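Local coordinates for ScaE cell-surface anchored scaffoldin protein (Ruminococcus flavefaciens, PDB 2ZF9) that anchors cellulosome components at the bacterial cell surface, here through its type III cohesin module, which probably binds the dockerin of a partner protein, at residues A[112-117]-A[125-130]; A[88-93]-A[98-103]; A[39-44]-A[49-54]. One frame throughout, in Å; residues are numbered along the deposited sequence.

Interaction 1. Residues A[112-117]-A[125-130]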
# COMPACT_ATOMS: atom_id res chain seq x y z
N THR A 112 -6.96 2.04 4.14
CA THR A 112 -6.55 3.45 4.27
C THR A 112 -7.27 4.27 3.22
O THR A 112 -7.56 3.77 2.14
CB THR A 112 -5.02 3.62 4.06
OG1 THR A 112 -4.68 3.21 2.71
CG2 THR A 112 -4.22 2.81 5.14
N ALA A 113 -7.54 5.55 3.51
CA ALA A 113 -8.26 6.42 2.55
C ALA A 113 -7.77 7.85 2.73
O ALA A 113 -7.39 8.24 3.83
CB ALA A 113 -9.82 6.37 2.76
N THR A 114 -7.67 8.57 1.62
CA THR A 114 -7.29 9.99 1.65
C THR A 114 -8.22 10.73 0.71
O THR A 114 -8.84 10.15 -0.20
CB THR A 114 -5.83 10.25 1.17
OG1 THR A 114 -5.72 9.96 -0.23
CG2 THR A 114 -4.78 9.45 1.99
N GLY A 115 -8.32 12.03 0.95
CA GLY A 115 -9.11 12.91 0.08
C GLY A 115 -8.58 14.30 0.23
O GLY A 115 -7.84 14.58 1.16
N SER A 116 -8.98 15.20 -0.68
CA SER A 116 -8.59 16.59 -0.59
C SER A 116 -9.42 17.40 -1.60
O SER A 116 -10.10 16.82 -2.48
CB SER A 116 -7.11 16.74 -0.94
OG SER A 116 -6.59 17.87 -0.29
N SER A 117 -9.36 18.72 -1.48
CA SER A 117 -10.16 19.60 -2.35
C SER A 117 -9.38 19.96 -3.61
O SER A 117 -9.97 20.44 -4.57
CB SER A 117 -10.59 20.88 -1.61
OG SER A 117 -9.45 21.58 -1.12
N VAL A 125 6.46 8.66 1.43
CA VAL A 125 5.72 7.70 2.28
C VAL A 125 4.27 8.19 2.52
O VAL A 125 4.03 9.27 3.09
CB VAL A 125 6.40 7.51 3.67
CG1 VAL A 125 5.54 6.62 4.59
CG2 VAL A 125 7.76 6.86 3.51
N LEU A 126 3.30 7.37 2.09
CA LEU A 126 1.91 7.69 2.31
C LEU A 126 1.45 7.21 3.69
O LEU A 126 0.79 7.96 4.46
CB LEU A 126 1.06 7.10 1.17
CG LEU A 126 -0.37 7.60 0.97
CD1 LEU A 126 -0.35 9.00 0.41
CD2 LEU A 126 -1.21 6.64 0.05
N TRP A 127 1.78 5.94 4.02
CA TRP A 127 1.38 5.38 5.31
C TRP A 127 2.51 4.59 5.89
O TRP A 127 3.26 3.92 5.15
CB TRP A 127 0.16 4.47 5.17
CG TRP A 127 -1.05 5.18 4.81
CD1 TRP A 127 -1.61 5.27 3.55
CD2 TRP A 127 -1.91 5.89 5.70
NE1 TRP A 127 -2.75 6.04 3.61
CE2 TRP A 127 -2.96 6.42 4.92
CE3 TRP A 127 -1.90 6.13 7.09
CZ2 TRP A 127 -4.01 7.18 5.48
CZ3 TRP A 127 -2.94 6.88 7.64
CH2 TRP A 127 -3.99 7.39 6.83
N SER A 128 2.67 4.69 7.20
CA SER A 128 3.60 3.86 7.91
C SER A 128 2.81 2.99 8.92
O SER A 128 1.81 3.43 9.48
CB SER A 128 4.61 4.80 8.60
OG SER A 128 5.34 4.10 9.55
N PHE A 129 3.26 1.77 9.18
CA PHE A 129 2.53 0.84 10.06
C PHE A 129 3.50 -0.24 10.54
O PHE A 129 4.60 -0.38 10.01
CB PHE A 129 1.30 0.20 9.34
CG PHE A 129 1.64 -0.49 8.02
CD1 PHE A 129 1.87 0.27 6.86
CD2 PHE A 129 1.73 -1.90 7.94
CE1 PHE A 129 2.15 -0.36 5.64
CE2 PHE A 129 2.01 -2.53 6.71
CZ PHE A 129 2.24 -1.75 5.57
N VAL A 130 3.10 -0.97 11.58
CA VAL A 130 4.02 -1.92 12.22
C VAL A 130 3.42 -3.32 12.15
O VAL A 130 2.27 -3.52 12.58
CB VAL A 130 4.27 -1.53 13.72
CG1 VAL A 130 5.11 -2.58 14.46
CG2 VAL A 130 4.97 -0.16 13.81
O HOH W 1 -4.73 5.80 1.37
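T112 sits over one face of the W127 indole, and most of the contact is this CH-pi packing. The CB of T112 makes a CH-pi contact 3.7 Å from the centroid of the five-membered ring of W127, 27° off its normal, and comes within 3.3 Å of W127 NE1. The methyl CG2 of T112 covers the same indole nearer its rim, 3.7 Å above the plane. With OG1 set between the backbone N and the carbonyl carbon (chi1 62°), CG2 is left beside the N and drawn over the ring, while the hydroxyl stays above the same face, near NE1. The carbonyl O of A113 meets the rim of the indole, in plane, 3.9 Å from W127 CZ2, and T114 CG2 approaches that carbon obliquely.

Polar contact across the pair runs through one water. It accepts the indole N-H at 3.0 Å from W127 NE1 and donates to T112 OG1 at 2.9 Å. T112 OG1 also bonds L69 O, so two bonds grip the hydroxyl and probably limit its rotation. A leucine in place of W127 would probably leave the water without its N-H donor and take away the flat surface on which T112 rests.

The strand axes lie 9.2 Å apart and run at 149°, nearly antiparallel, yet no direct hydrogen bond joins them: they face each other across the interior of a beta sandwich. Strand 109-115 is bonded on its flanks to strands 66-73 and 99-106. Strand 124-132 runs beside strand 50-58, with a classic beta bulge where L126 and W127 face L55, and on its other side beside strands 78-79 and 89-90.

Interaction 2. Residues A[88-93]-A[98-103]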
# COMPACT_ATOMS: atom_id res chain seq x y z
N ALA A 88 -2.26 2.81 11.46
CA ALA A 88 -1.19 3.32 10.60
C ALA A 88 -1.17 4.83 10.79
O ALA A 88 -2.14 5.40 11.28
CB ALA A 88 -1.47 2.98 9.15
N THR A 89 -0.05 5.45 10.40
CA THR A 89 0.15 6.90 10.50
C THR A 89 0.51 7.47 9.13
O THR A 89 1.43 6.96 8.45
CB THR A 89 1.33 7.12 11.45
OG1 THR A 89 0.91 6.75 12.76
CG2 THR A 89 1.77 8.62 11.45
N ALA A 90 -0.19 8.53 8.71
CA ALA A 90 0.11 9.14 7.41
C ALA A 90 1.52 9.72 7.37
O ALA A 90 1.99 10.30 8.35
CB ALA A 90 -0.94 10.24 7.08
N GLY A 91 2.19 9.57 6.23
CA GLY A 91 3.55 10.09 6.08
C GLY A 91 3.59 11.37 5.25
O GLY A 91 2.54 11.98 4.93
N ARG A 92 4.80 11.75 4.87
CA ARG A 92 5.03 12.99 4.11
C ARG A 92 4.30 13.09 2.79
O ARG A 92 3.93 14.18 2.40
CB ARG A 92 6.52 13.22 3.86
CG ARG A 92 7.23 13.76 5.08
CD ARG A 92 8.41 14.64 4.69
NE ARG A 92 8.05 16.05 4.86
CZ ARG A 92 8.12 16.97 3.92
NH1 ARG A 92 8.58 16.69 2.71
NH2 ARG A 92 7.76 18.20 4.21
N ALA A 93 4.11 11.97 2.08
CA ALA A 93 3.34 12.03 0.83
C ALA A 93 1.92 12.57 1.03
O ALA A 93 1.34 13.14 0.11
CB ALA A 93 3.29 10.64 0.17
N GLU A 98 -6.25 16.74 2.86
CA GLU A 98 -7.10 17.23 3.94
C GLU A 98 -7.77 16.11 4.75
O GLU A 98 -7.96 16.27 5.95
CB GLU A 98 -8.15 18.19 3.37
CG GLU A 98 -7.44 19.41 2.75
CD GLU A 98 -8.31 20.19 1.75
OE1 GLU A 98 -9.53 19.93 1.65
OE2 GLU A 98 -7.75 21.06 1.09
N LEU A 99 -8.06 14.98 4.09
CA LEU A 99 -8.69 13.81 4.75
C LEU A 99 -7.70 12.64 4.71
O LEU A 99 -7.14 12.30 3.64
CB LEU A 99 -9.96 13.41 4.00
CG LEU A 99 -10.56 12.02 4.35
CD1 LEU A 99 -10.93 11.85 5.84
CD2 LEU A 99 -11.78 11.67 3.46
N LYS A 100 -7.46 12.02 5.87
CA LYS A 100 -6.61 10.82 5.95
C LYS A 100 -7.19 9.94 7.04
O LYS A 100 -7.39 10.40 8.18
CB LYS A 100 -5.17 11.18 6.34
CG LYS A 100 -4.45 12.07 5.35
CD LYS A 100 -3.03 12.44 5.77
CE LYS A 100 -2.99 13.62 6.73
NZ LYS A 100 -2.80 14.92 6.05
N LYS A 101 -7.46 8.68 6.73
CA LYS A 101 -7.88 7.77 7.81
C LYS A 101 -7.39 6.34 7.59
O LYS A 101 -7.25 5.88 6.43
CB LYS A 101 -9.42 7.78 7.99
CG LYS A 101 -10.18 7.41 6.75
CD LYS A 101 -11.64 6.99 7.04
CE LYS A 101 -12.21 6.24 5.80
NZ LYS A 101 -13.69 6.01 5.85
N ALA A 102 -7.10 5.64 8.69
CA ALA A 102 -6.73 4.24 8.64
C ALA A 102 -7.67 3.49 9.57
O ALA A 102 -7.90 3.91 10.73
CB ALA A 102 -5.27 4.06 9.10
N GLU A 103 -8.21 2.38 9.09
CA GLU A 103 -9.20 1.67 9.87
C GLU A 103 -9.14 0.17 9.64
O GLU A 103 -8.56 -0.31 8.63
CB GLU A 103 -10.58 2.23 9.56
CG GLU A 103 -11.05 1.84 8.23
CD GLU A 103 -12.41 2.42 7.86
OE1 GLU A 103 -12.70 3.56 8.23
OE2 GLU A 103 -13.19 1.72 7.18
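A90 meets a lysine whose chain folds to reach it. K100 leaves its strand with CG anti to the carbonyl carbon, beside the backbone N (chi1 -62°), and runs extended through the next bond, which together put K100 CD 3.3 Å from A90 CB, tighter than usual van der Waals contact. A bend at chi3 (-83°) keeps K100 CE at 4.0 Å from the same A90 CB. A further bend at chi4 (-93°) turns the ammonium group aside, where NZ donates to the carbonyl oxygens of A94 and L97. The charge is thus held by the loop between the two segments, and the methylenes supply the packing.

Two residues along, a second contact, of two methyls, repeats the theme without charge. The methyls of A88 and A102 touch at 4.0 Å between their CB atoms, and A102 CB is equally far from A88 N. Such short side chains let the backbones come close: the CA atoms of A88 and A102 are 5.9 Å apart, against 7.1 Å for those of A90 and K100. The indole of W127 borders all four touching residues.

On the other face of strand 99-106, K101 and E103, whose CB atoms point away from 88-93, join in a salt bridge, K101 NZ to E103 OE1 at 3.6 Å. Where that strand begins, E98 and L99 both face G115 in a classic beta bulge.

The short strand 89-90 pairs through its backbone with strand 124-132, as T89 does with S128, whereas strand 99-106 pairs with 109-115. The contact therefore spans the edge of a cohesin-type beta sandwich, where short strands 78-79 and 89-90 share one neighbour, consistent with an edge strand interrupted by a beta flap.

Interaction 3. Residues A[39-44]-A[49-54]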
# COMPACT_ATOMS: atom_id res chain seq x y z
N LYS A 39 11.66 -5.83 3.37
CA LYS A 39 12.49 -5.81 4.55
C LYS A 39 13.16 -7.17 4.74
O LYS A 39 12.48 -8.20 4.74
CB LYS A 39 11.66 -5.46 5.79
CG LYS A 39 12.44 -5.35 7.09
CD LYS A 39 13.36 -4.11 7.10
CE LYS A 39 12.72 -2.91 7.74
NZ LYS A 39 13.77 -2.21 8.55
N THR A 40 14.48 -7.16 4.94
CA THR A 40 15.20 -8.39 5.31
C THR A 40 15.73 -8.28 6.74
O THR A 40 16.35 -7.29 7.10
CB THR A 40 16.33 -8.74 4.32
OG1 THR A 40 15.81 -8.80 2.99
CG2 THR A 40 16.97 -10.12 4.66
N LEU A 41 15.43 -9.28 7.55
CA LEU A 41 15.84 -9.32 8.93
C LEU A 41 16.90 -10.42 9.10
O LEU A 41 16.91 -11.40 8.38
CB LEU A 41 14.65 -9.61 9.82
CG LEU A 41 13.49 -8.60 9.85
CD1 LEU A 41 12.44 -9.13 10.76
CD2 LEU A 41 13.97 -7.19 10.29
N THR A 42 17.80 -10.26 10.08
CA THR A 42 18.70 -11.37 10.45
C THR A 42 17.85 -12.43 11.15
O THR A 42 16.84 -12.12 11.76
CB THR A 42 19.82 -10.93 11.40
OG1 THR A 42 19.27 -10.62 12.69
CG2 THR A 42 20.54 -9.70 10.87
N ALA A 43 18.27 -13.68 11.04
CA ALA A 43 17.63 -14.75 11.79
C ALA A 43 17.64 -14.43 13.29
O ALA A 43 16.72 -14.78 14.02
CB ALA A 43 18.32 -16.05 11.51
N ALA A 44 18.67 -13.70 13.73
CA ALA A 44 18.81 -13.41 15.16
C ALA A 44 17.72 -12.46 15.63
O ALA A 44 17.13 -12.67 16.68
CB ALA A 44 20.20 -12.81 15.44
N ALA A 49 10.01 -9.72 16.07
CA ALA A 49 10.39 -8.39 15.64
C ALA A 49 9.16 -7.55 15.26
O ALA A 49 8.24 -8.03 14.62
CB ALA A 49 11.36 -8.45 14.49
N LYS A 50 9.15 -6.30 15.73
CA LYS A 50 8.10 -5.36 15.37
C LYS A 50 8.69 -4.48 14.29
O LYS A 50 9.64 -3.71 14.52
CB LYS A 50 7.66 -4.55 16.57
CG LYS A 50 6.82 -5.36 17.53
CD LYS A 50 6.41 -4.53 18.73
CE LYS A 50 5.41 -5.33 19.58
NZ LYS A 50 5.02 -4.59 20.83
N VAL A 51 8.19 -4.65 13.07
CA VAL A 51 8.84 -4.08 11.91
C VAL A 51 8.01 -2.89 11.39
O VAL A 51 6.82 -3.05 11.07
CB VAL A 51 9.03 -5.16 10.78
CG1 VAL A 51 9.77 -4.56 9.62
CG2 VAL A 51 9.81 -6.38 11.30
N THR A 52 8.64 -1.74 11.25
CA THR A 52 8.02 -0.59 10.59
C THR A 52 7.99 -0.78 9.08
O THR A 52 9.02 -0.96 8.44
CB THR A 52 8.76 0.71 10.93
OG1 THR A 52 8.63 0.94 12.33
CG2 THR A 52 8.12 1.92 10.17
N MSE A 53 6.78 -0.76 8.52
CA MSE A 53 6.57 -0.92 7.08
C MSE A 53 5.99 0.37 6.50
O MSE A 53 5.29 1.10 7.20
CB MSE A 53 5.60 -2.08 6.84
CG MSE A 53 6.08 -3.45 7.42
SE MSE A 53 7.69 -4.07 6.43
CE MSE A 53 6.74 -4.73 4.80
N GLU A 54 6.31 0.65 5.23
CA GLU A 54 5.84 1.86 4.53
C GLU A 54 5.19 1.55 3.20
O GLU A 54 5.73 0.77 2.40
CB GLU A 54 7.00 2.83 4.29
CG GLU A 54 7.60 3.38 5.59
CD GLU A 54 8.91 4.10 5.40
OE1 GLU A 54 9.69 3.80 4.45
OE2 GLU A 54 9.15 5.01 6.22
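V51 stands between K39 and L41 and uses a different methyl for each. Its CG1, anti to the backbone N (chi1 -177°), takes the lysine, while CG2, beside the N, takes the leucine.

L41 and V51 reach toward each other tip to tip, with L41 CD1 3.8 Å from V51 CG2. The same leucine methyl also rests on A49 CB at 3.9 Å, so L41 CD1 bridges two residues of the opposing segment. V133 and I185 border both L41 and V51, so both side chains are buried.

K39 has the most surface covered, and its close contacts are made by its aliphatic carbons. CG starts anti to the backbone N (chi1 -177°), and the bends at chi2 and chi3 curl the chain back so that CE, like CG, lies against V51: K39 CG and CE are 3.8 and 3.9 Å from V51 CG1. Beyond V51, the selenium of M53, a selenomethionine, lies 4.3 Å from K39 CB, and K39 CE passes T52 O at 4.2 Å.

The two strand axes are 9.6 Å apart at 163°, nearly antiparallel but too far apart for backbone pairing. Here strand 33-41 pairs instead with strand 180-187, K39 and L41 both bonding Q186, while nearer the other end of the contact T37 OG1 still bonds E54 N. This is a beta hairpin whose arms part as they near the connecting loop and close on side chains, one arm passing over to the opposite layer of the cohesin beta sandwich.

How the interactions relate
Interactions 1 and 2 are almost one site: their centres lie 3 Å apart, and W127 of 125-130 is the group around which 88-93 and 98-103 close. Backbone joins them too, probably by a hydrogen bond from G91 N to L126 O at 2.8 Å, and at the far end S117 OG and E98 OE2, also 2.8 Å apart, probably bond. Interaction 3 is centred 22 Å from both. It reaches interaction 1 through neighbouring strands, with a probable hydrogen bond between F129 O and M53 N at 2.7 Å, but stays about 7 Å from interaction 2 at nearest atoms. All three are packing contacts within the cohesin module; no ligand marks any of them as a binding site.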